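Local atomic coordinates of 3-oxoacyl-[acyl-carrier-protein] synthase 3 (Micrococcus luteus NCTC 2665, PDB entry 4EWP), a protein that probably catalyses the first condensation of fatty acid synthesis, joining a two-carbon unit from malonyl-ACP to an acyl-CoA primer such as acetyl-CoA. Residues L5-V17 and Q132-H144. Sequence-based numbering, arbitrary orientation.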
ATOM      1  N   LEU A   5      25.505 -13.830  -5.786  1.00 35.43           N
ATOM      2  CA  LEU A   5      24.983 -12.701  -5.033  1.00 33.47           C
ATOM      3  C   LEU A   5      24.964 -13.064  -3.562  1.00 36.65           C
ATOM      4  O   LEU A   5      24.644 -14.194  -3.211  1.00 40.37           O
ATOM      5  CB  LEU A   5      23.555 -12.360  -5.481  1.00 32.41           C
ATOM      6  CG  LEU A   5      23.283 -11.969  -6.942  1.00 33.59           C
ATOM      7  CD1 LEU A   5      21.774 -11.772  -7.176  1.00 28.61           C
ATOM      8  CD2 LEU A   5      24.068 -10.731  -7.346  1.00 29.41           C
ATOM      9  N   LYS A   6      25.296 -12.106  -2.704  1.00 37.38           N
ATOM     10  CA  LYS A   6      25.199 -12.313  -1.265  1.00 35.85           C
ATOM     11  C   LYS A   6      23.750 -12.337  -0.824  1.00 35.77           C
ATOM     12  O   LYS A   6      22.876 -11.836  -1.529  1.00 35.13           O
ATOM     13  CB  LYS A   6      25.975 -11.239  -0.507  1.00 38.36           C
ATOM     14  CG  LYS A   6      27.458 -11.552  -0.409  1.00 44.03           C
ATOM     15  CD  LYS A   6      28.318 -10.314  -0.407  1.00 48.92           C
ATOM     16  CE  LYS A   6      28.490  -9.738   0.980  1.00 53.65           C
ATOM     17  NZ  LYS A   6      29.684  -8.836   1.002  1.00 56.08           N
ATOM     18  N   GLN A   7      23.502 -12.936   0.338  1.00 36.14           N
ATOM     19  CA  GLN A   7      22.154 -13.041   0.895  1.00 37.93           C
ATOM     20  C   GLN A   7      22.169 -12.764   2.405  1.00 37.25           C
ATOM     21  O   GLN A   7      23.177 -13.006   3.072  1.00 37.16           O
ATOM     22  CB  GLN A   7      21.571 -14.441   0.623  1.00 39.11           C
ATOM     23  CG  GLN A   7      21.516 -14.870  -0.860  1.00 39.11           C
ATOM     24  CD  GLN A   7      20.350 -14.249  -1.618  1.00 41.76           C
ATOM     25  OE1 GLN A   7      19.308 -14.884  -1.812  1.00 42.46           O
ATOM     26  NE2 GLN A   7      20.515 -12.997  -2.040  1.00 40.81           N
ATOM     27  N   HIS A   8      21.059 -12.233   2.926  1.00 35.96           N
ATOM     28  CA  HIS A   8      20.833 -12.084   4.368  1.00 35.25           C
ATOM     29  C   HIS A   8      20.742 -13.441   5.060  1.00 35.77           C
ATOM     30  O   HIS A   8      20.163 -14.384   4.508  1.00 34.36           O
ATOM     31  CB  HIS A   8      19.488 -11.401   4.617  1.00 36.82           C
ATOM     32  CG  HIS A   8      19.521  -9.911   4.520  1.00 41.17           C
ATOM     33  ND1 HIS A   8      20.624  -9.163   4.870  1.00 44.97           N
ATOM     34  CD2 HIS A   8      18.577  -9.024   4.117  1.00 41.00           C
ATOM     35  CE1 HIS A   8      20.360  -7.881   4.694  1.00 44.82           C
ATOM     36  NE2 HIS A   8      19.123  -7.770   4.238  1.00 44.18           N
ATOM     37  N   GLU A   9      21.260 -13.534   6.283  1.00 36.06           N
ATOM     38  CA  GLU A   9      20.950 -14.681   7.135  1.00 39.99           C
ATOM     39  C   GLU A   9      19.542 -14.525   7.727  1.00 38.80           C
ATOM     40  O   GLU A   9      19.059 -13.404   7.883  1.00 36.96           O
ATOM     41  CB  GLU A   9      21.981 -14.840   8.250  1.00 44.63           C
ATOM     42  CG  GLU A   9      23.162 -15.707   7.862  1.00 57.32           C
ATOM     43  CD  GLU A   9      24.386 -15.389   8.688  1.00 69.41           C
ATOM     44  OE1 GLU A   9      24.495 -14.225   9.136  1.00 73.48           O
ATOM     45  OE2 GLU A   9      25.232 -16.289   8.896  1.00 73.12           O
ATOM     46  N   ARG A  10      18.903 -15.646   8.061  1.00 37.10           N
ATOM     47  CA  ARG A  10      17.516 -15.645   8.528  1.00 36.34           C
ATOM     48  C   ARG A  10      17.369 -16.161   9.963  1.00 37.38           C
ATOM     49  O   ARG A  10      17.982 -17.163  10.343  1.00 37.58           O
ATOM     50  CB  ARG A  10      16.653 -16.463   7.569  1.00 35.81           C
ATOM     51  CG  ARG A  10      16.802 -15.996   6.129  1.00 40.43           C
ATOM     52  CD  ARG A  10      15.993 -16.818   5.131  1.00 42.09           C
ATOM     53  NE  ARG A  10      16.556 -18.147   4.933  1.00 44.90           N
ATOM     54  CZ  ARG A  10      16.198 -18.967   3.952  1.00 47.88           C
ATOM     55  NH1 ARG A  10      16.754 -20.167   3.845  1.00 50.67           N
ATOM     56  NH2 ARG A  10      15.284 -18.584   3.075  1.00 47.83           N
ATOM     57  N   PRO A  11      16.550 -15.474  10.776  1.00 36.56           N
ATOM     58  CA  PRO A  11      16.330 -15.975  12.137  1.00 33.48           C
ATOM     59  C   PRO A  11      15.373 -17.156  12.064  1.00 34.07           C
ATOM     60  O   PRO A  11      14.790 -17.390  11.002  1.00 38.22           O
ATOM     61  CB  PRO A  11      15.657 -14.793  12.828  1.00 30.35           C
ATOM     62  CG  PRO A  11      14.853 -14.148  11.721  1.00 31.68           C
ATOM     63  CD  PRO A  11      15.680 -14.326  10.456  1.00 30.82           C
ATOM     64  N   ALA A  12      15.211 -17.880  13.164  1.00 34.98           N
ATOM     65  CA  ALA A  12      14.335 -19.046  13.216  1.00 35.25           C
ATOM     66  C   ALA A  12      12.857 -18.685  13.021  1.00 37.78           C
ATOM     67  O   ALA A  12      12.105 -19.411  12.356  1.00 38.95           O
ATOM     68  CB  ALA A  12      14.529 -19.784  14.542  1.00 34.31           C
ATOM     69  N   ALA A  13      12.436 -17.566  13.604  1.00 33.04           N
ATOM     70  CA  ALA A  13      11.014 -17.239  13.627  1.00 27.94           C
ATOM     71  C   ALA A  13      10.774 -15.780  13.988  1.00 25.20           C
ATOM     72  O   ALA A  13      11.705 -14.977  14.040  1.00 24.67           O
ATOM     73  CB  ALA A  13      10.270 -18.166  14.594  1.00 23.22           C
ATOM     74  N   SER A  14       9.520 -15.442  14.247  1.00 22.78           N
ATOM     75  CA  SER A  14       9.151 -14.054  14.501  1.00 21.99           C
ATOM     76  C   SER A  14       8.148 -13.999  15.638  1.00 20.37           C
ATOM     77  O   SER A  14       7.615 -15.030  16.051  1.00 21.60           O
ATOM     78  CB  SER A  14       8.478 -13.482  13.262  1.00 17.82           C
ATOM     79  OG  SER A  14       7.338 -14.268  12.955  1.00 19.78           O
ATOM     80  N   ARG A  15       7.847 -12.797  16.122  1.00 17.46           N
ATOM     81  CA  ARG A  15       6.899 -12.675  17.226  1.00 24.58           C
ATOM     82  C   ARG A  15       6.476 -11.234  17.429  1.00 22.11           C
ATOM     83  O   ARG A  15       7.251 -10.308  17.185  1.00 21.91           O
ATOM     84  CB  ARG A  15       7.491 -13.287  18.507  1.00 33.66           C
ATOM     85  CG  ARG A  15       7.569 -12.386  19.731  1.00 45.21           C
ATOM     86  CD  ARG A  15       8.103 -13.177  20.944  1.00 57.30           C
ATOM     87  NE  ARG A  15       8.194 -12.362  22.161  1.00 68.52           N
ATOM     88  CZ  ARG A  15       9.330 -11.875  22.670  1.00 72.23           C
ATOM     89  NH1 ARG A  15      10.492 -12.125  22.072  1.00 74.43           N
ATOM     90  NH2 ARG A  15       9.304 -11.139  23.782  1.00 67.66           N
ATOM     91  N   ILE A  16       5.229 -11.055  17.846  1.00 19.30           N
ATOM     92  CA  ILE A  16       4.715  -9.731  18.174  1.00 21.17           C
ATOM     93  C   ILE A  16       5.206  -9.413  19.574  1.00 22.65           C
ATOM     94  O   ILE A  16       4.865 -10.118  20.526  1.00 26.87           O
ATOM     95  CB  ILE A  16       3.168  -9.706  18.127  1.00 18.92           C
ATOM     96  CG1 ILE A  16       2.679  -9.919  16.685  1.00 20.16           C
ATOM     97  CG2 ILE A  16       2.622  -8.402  18.728  1.00 18.26           C
ATOM     98  CD1 ILE A  16       1.175 -10.096  16.529  1.00 18.24           C
ATOM     99  N   VAL A  17       6.025  -8.373  19.713  1.00 21.57           N
ATOM    100  CA  VAL A  17       6.620  -8.093  21.020  1.00 23.57           C
ATOM    101  C   VAL A  17       5.940  -6.962  21.786  1.00 24.62           C
ATOM    102  O   VAL A  17       6.342  -6.649  22.914  1.00 26.59           O
ATOM    103  CB  VAL A  17       8.132  -7.822  20.924  1.00 25.32           C
ATOM    104  CG1 VAL A  17       8.838  -9.063  20.431  1.00 27.46           C
ATOM    105  CG2 VAL A  17       8.416  -6.626  20.003  1.00 22.23           C
ATOM    106  N   GLN A 132       3.138  -9.479   6.070  1.00 20.99           N
ATOM    107  CA  GLN A 132       4.300  -8.845   5.459  1.00 22.80           C
ATOM    108  C   GLN A 132       5.452  -8.732   6.458  1.00 20.52           C
ATOM    109  O   GLN A 132       6.571  -9.148   6.181  1.00 19.55           O
ATOM    110  CB  GLN A 132       3.917  -7.471   4.902  1.00 19.12           C
ATOM    111  CG  GLN A 132       3.048  -7.527   3.658  1.00 16.96           C
ATOM    112  CD  GLN A 132       2.451  -6.182   3.328  1.00 18.68           C
ATOM    113  OE1 GLN A 132       3.167  -5.191   3.214  1.00 22.58           O
ATOM    114  NE2 GLN A 132       1.139  -6.135   3.183  1.00 15.33           N
ATOM    115  N   ALA A 133       5.146  -8.193   7.633  1.00 19.23           N
ATOM    116  CA  ALA A 133       6.122  -8.059   8.708  1.00 22.37           C
ATOM    117  C   ALA A 133       6.776  -9.409   9.027  1.00 22.77           C
ATOM    118  O   ALA A 133       8.003  -9.514   9.125  1.00 21.30           O
ATOM    119  CB  ALA A 133       5.449  -7.470   9.964  1.00 17.91           C
ATOM    120  N   ASP A 134       5.948 -10.438   9.181  1.00 21.62           N
ATOM    121  CA  ASP A 134       6.435 -11.790   9.451  1.00 20.41           C
ATOM    122  C   ASP A 134       7.405 -12.234   8.349  1.00 17.83           C
ATOM    123  O   ASP A 134       8.494 -12.779   8.623  1.00 18.82           O
ATOM    124  CB  ASP A 134       5.236 -12.746   9.566  1.00 20.14           C
ATOM    125  CG  ASP A 134       5.651 -14.196   9.745  1.00 26.67           C
ATOM    126  OD1 ASP A 134       6.412 -14.497  10.683  1.00 28.27           O
ATOM    127  OD2 ASP A 134       5.214 -15.044   8.947  1.00 30.28           O
ATOM    128  N   ALA A 135       7.010 -12.004   7.097  1.00 16.79           N
ATOM    129  CA  ALA A 135       7.867 -12.347   5.962  1.00 21.39           C
ATOM    130  C   ALA A 135       9.197 -11.587   6.014  1.00 18.72           C
ATOM    131  O   ALA A 135      10.256 -12.168   5.777  1.00 20.68           O
ATOM    132  CB  ALA A 135       7.155 -12.071   4.639  1.00 20.85           C
ATOM    133  N   LEU A 136       9.127 -10.288   6.303  1.00 15.92           N
ATOM    134  CA  LEU A 136      10.320  -9.450   6.418  1.00 17.71           C
ATOM    135  C   LEU A 136      11.259  -9.964   7.519  1.00 16.49           C
ATOM    136  O   LEU A 136      12.462 -10.001   7.336  1.00 17.51           O
ATOM    137  CB  LEU A 136       9.930  -7.982   6.682  1.00 19.58           C
ATOM    138  CG  LEU A 136       9.202  -7.253   5.537  1.00 17.60           C
ATOM    139  CD1 LEU A 136       8.655  -5.881   5.997  1.00 16.69           C
ATOM    140  CD2 LEU A 136      10.078  -7.097   4.300  1.00 11.69           C
ATOM    141  N   VAL A 137      10.704 -10.372   8.657  1.00 16.79           N
ATOM    142  CA  VAL A 137      11.518 -10.869   9.763  1.00 14.61           C
ATOM    143  C   VAL A 137      12.128 -12.231   9.427  1.00 17.57           C
ATOM    144  O   VAL A 137      13.317 -12.446   9.619  1.00 18.22           O
ATOM    145  CB  VAL A 137      10.685 -10.958  11.080  1.00 19.49           C
ATOM    146  CG1 VAL A 137      11.455 -11.688  12.157  1.00 17.66           C
ATOM    147  CG2 VAL A 137      10.277  -9.555  11.568  1.00 17.79           C
ATOM    148  N   ARG A 138      11.323 -13.151   8.900  1.00 17.08           N
ATOM    149  CA  ARG A 138      11.824 -14.503   8.662  1.00 21.20           C
ATOM    150  C   ARG A 138      12.734 -14.636   7.437  1.00 26.39           C
ATOM    151  O   ARG A 138      13.410 -15.661   7.281  1.00 25.48           O
ATOM    152  CB  ARG A 138      10.692 -15.537   8.644  1.00 21.65           C
ATOM    153  CG  ARG A 138      10.175 -15.868  10.048  1.00 24.15           C
ATOM    154  CD  ARG A 138       9.098 -16.960  10.044  1.00 24.98           C
ATOM    155  NE  ARG A 138       8.012 -16.595   9.151  1.00 32.32           N
ATOM    156  CZ  ARG A 138       7.801 -17.163   7.966  1.00 34.53           C
ATOM    157  NH1 ARG A 138       8.592 -18.157   7.571  1.00 36.92           N
ATOM    158  NH2 ARG A 138       6.795 -16.746   7.187  1.00 26.33           N
ATOM    159  N   SER A 139      12.780 -13.601   6.593  1.00 22.03           N
ATOM    160  CA  SER A 139      13.714 -13.599   5.465  1.00 20.62           C
ATOM    161  C   SER A 139      14.988 -12.829   5.804  1.00 24.03           C
ATOM    162  O   SER A 139      15.889 -12.710   4.970  1.00 26.03           O
ATOM    163  CB  SER A 139      13.078 -13.013   4.196  1.00 18.87           C
ATOM    164  OG  SER A 139      12.683 -11.663   4.397  1.00 19.53           O
ATOM    165  N   GLY A 140      15.052 -12.295   7.023  1.00 22.36           N
ATOM    166  CA  GLY A 140      16.218 -11.559   7.478  1.00 23.06           C
ATOM    167  C   GLY A 140      16.324 -10.170   6.855  1.00 25.02           C
ATOM    168  O   GLY A 140      17.375  -9.534   6.916  1.00 24.91           O
ATOM    169  N   THR A 141      15.237  -9.695   6.259  1.00 20.15           N
ATOM    170  CA  THR A 141      15.206  -8.354   5.686  1.00 19.70           C
ATOM    171  C   THR A 141      15.099  -7.301   6.785  1.00 24.34           C
ATOM    172  O   THR A 141      15.592  -6.178   6.649  1.00 25.39           O
ATOM    173  CB  THR A 141      14.020  -8.211   4.706  1.00 21.22           C
ATOM    174  OG1 THR A 141      14.132  -9.209   3.675  1.00 20.58           O
ATOM    175  CG2 THR A 141      13.991  -6.816   4.070  1.00 18.76           C
ATOM    176  N   ALA A 142      14.461  -7.675   7.890  1.00 23.48           N
ATOM    177  CA  ALA A 142      14.231  -6.756   9.002  1.00 23.57           C
ATOM    178  C   ALA A 142      14.234  -7.500  10.346  1.00 26.65           C
ATOM    179  O   ALA A 142      13.746  -8.627  10.451  1.00 34.00           O
ATOM    180  CB  ALA A 142      12.898  -5.993   8.799  1.00 22.11           C
ATOM    181  N   ARG A 143      14.792  -6.872  11.370  1.00 24.17           N
ATOM    182  CA  ARG A 143      14.782  -7.456  12.708  1.00 28.23           C
ATOM    183  C   ARG A 143      13.599  -6.942  13.548  1.00 22.40           C
ATOM    184  O   ARG A 143      13.077  -7.655  14.399  1.00 26.28           O
ATOM    185  CB  ARG A 143      16.113  -7.191  13.411  1.00 34.73           C
ATOM    186  CG  ARG A 143      17.305  -7.908  12.771  1.00 45.86           C
ATOM    187  CD  ARG A 143      18.527  -7.885  13.685  1.00 56.01           C
ATOM    188  NE  ARG A 143      18.155  -8.137  15.080  1.00 64.94           N
ATOM    189  CZ  ARG A 143      17.898  -9.341  15.588  1.00 68.44           C
ATOM    190  NH1 ARG A 143      17.973 -10.425  14.821  1.00 68.09           N
ATOM    191  NH2 ARG A 143      17.563  -9.460  16.868  1.00 71.07           N
ATOM    192  N   HIS A 144      13.178  -5.708  13.291  1.00 18.90           N
ATOM    193  CA  HIS A 144      12.031  -5.107  13.980  1.00 21.55           C
ATOM    194  C   HIS A 144      11.126  -4.333  12.991  1.00 23.10           C
ATOM    195  O   HIS A 144      11.572  -3.383  12.344  1.00 21.60           O
ATOM    196  CB  HIS A 144      12.493  -4.156  15.088  1.00 16.88           C
ATOM    197  CG  HIS A 144      13.347  -4.801  16.136  1.00 28.58           C
ATOM    198  ND1 HIS A 144      14.726  -4.794  16.082  1.00 31.82           N
ATOM    199  CD2 HIS A 144      13.021  -5.456  17.279  1.00 29.95           C
ATOM    200  CE1 HIS A 144      15.211  -5.420  17.140  1.00 30.45           C
ATOM    201  NE2 HIS A 144      14.196  -5.827  17.882  1.00 31.37           N
TER
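Ser-14 and Asp-134 make the direct polar link between strand 13-22, outermost within this chain in a five-stranded mixed sheet of the thiolase-like fold, and helix 125-138, which packs on that sheet as in the FabH family. Ser-14 OG donates to Asp-134 OD1 across 2.5 Å, a very short hydrogen bond. A chi1 of 176° swings the Asp-134 carboxylate away from its own backbone N and out to the serine. Arg-138, one turn later, grips the same carboxylate side-on. Its NE bonds to Asp-134 OD1 at 3.1 Å, and Arg-138 NH2 forms a salt bridge with Asp-134 OD2 at 2.9 Å. Both oxygens lie near the guanidinium plane, but the nitrogens come from above the carboxylate plane. Replacing Asp-134 by an alanine is likely to leave Ser-14 OG without its acceptor and the Arg-138 guanidinium without its charge mate, freer to turn.

Van der Waals contacts flank this network. Val-137 CG1 packs against Ser-14 CB at 3.6 Å and Pro-11 CG at 4.2 Å, while Arg-138 lays its CG alongside Ala-13 CA.

Before the strand, the N-terminal arm runs over the C-terminal end of the helix. Pro-11 CG rests 3.1 Å from Val-137 O, which also accepts the Gly-140 N bond of the Schellman motif, and Arg-10 places its CB and CG beside Arg-138 O. Gly-140, with positive phi, brings its CA within 3.4 Å of Glu-9 O in a CA-H...O contact; a beta carbon there would collide with that oxygen. Gly-140 O sits over one face of the His-8 ring, 3.0 Å above its plane and toward the rim.

Two arginines continue into the dimer: Arg-138 NH1 bonds to Ser-139 O of the second subunit, and Arg-10 NH2 to Pro-11 O of that subunit. The chemistry thus couples a buried serine-aspartate-arginine network directly to the homodimer interface.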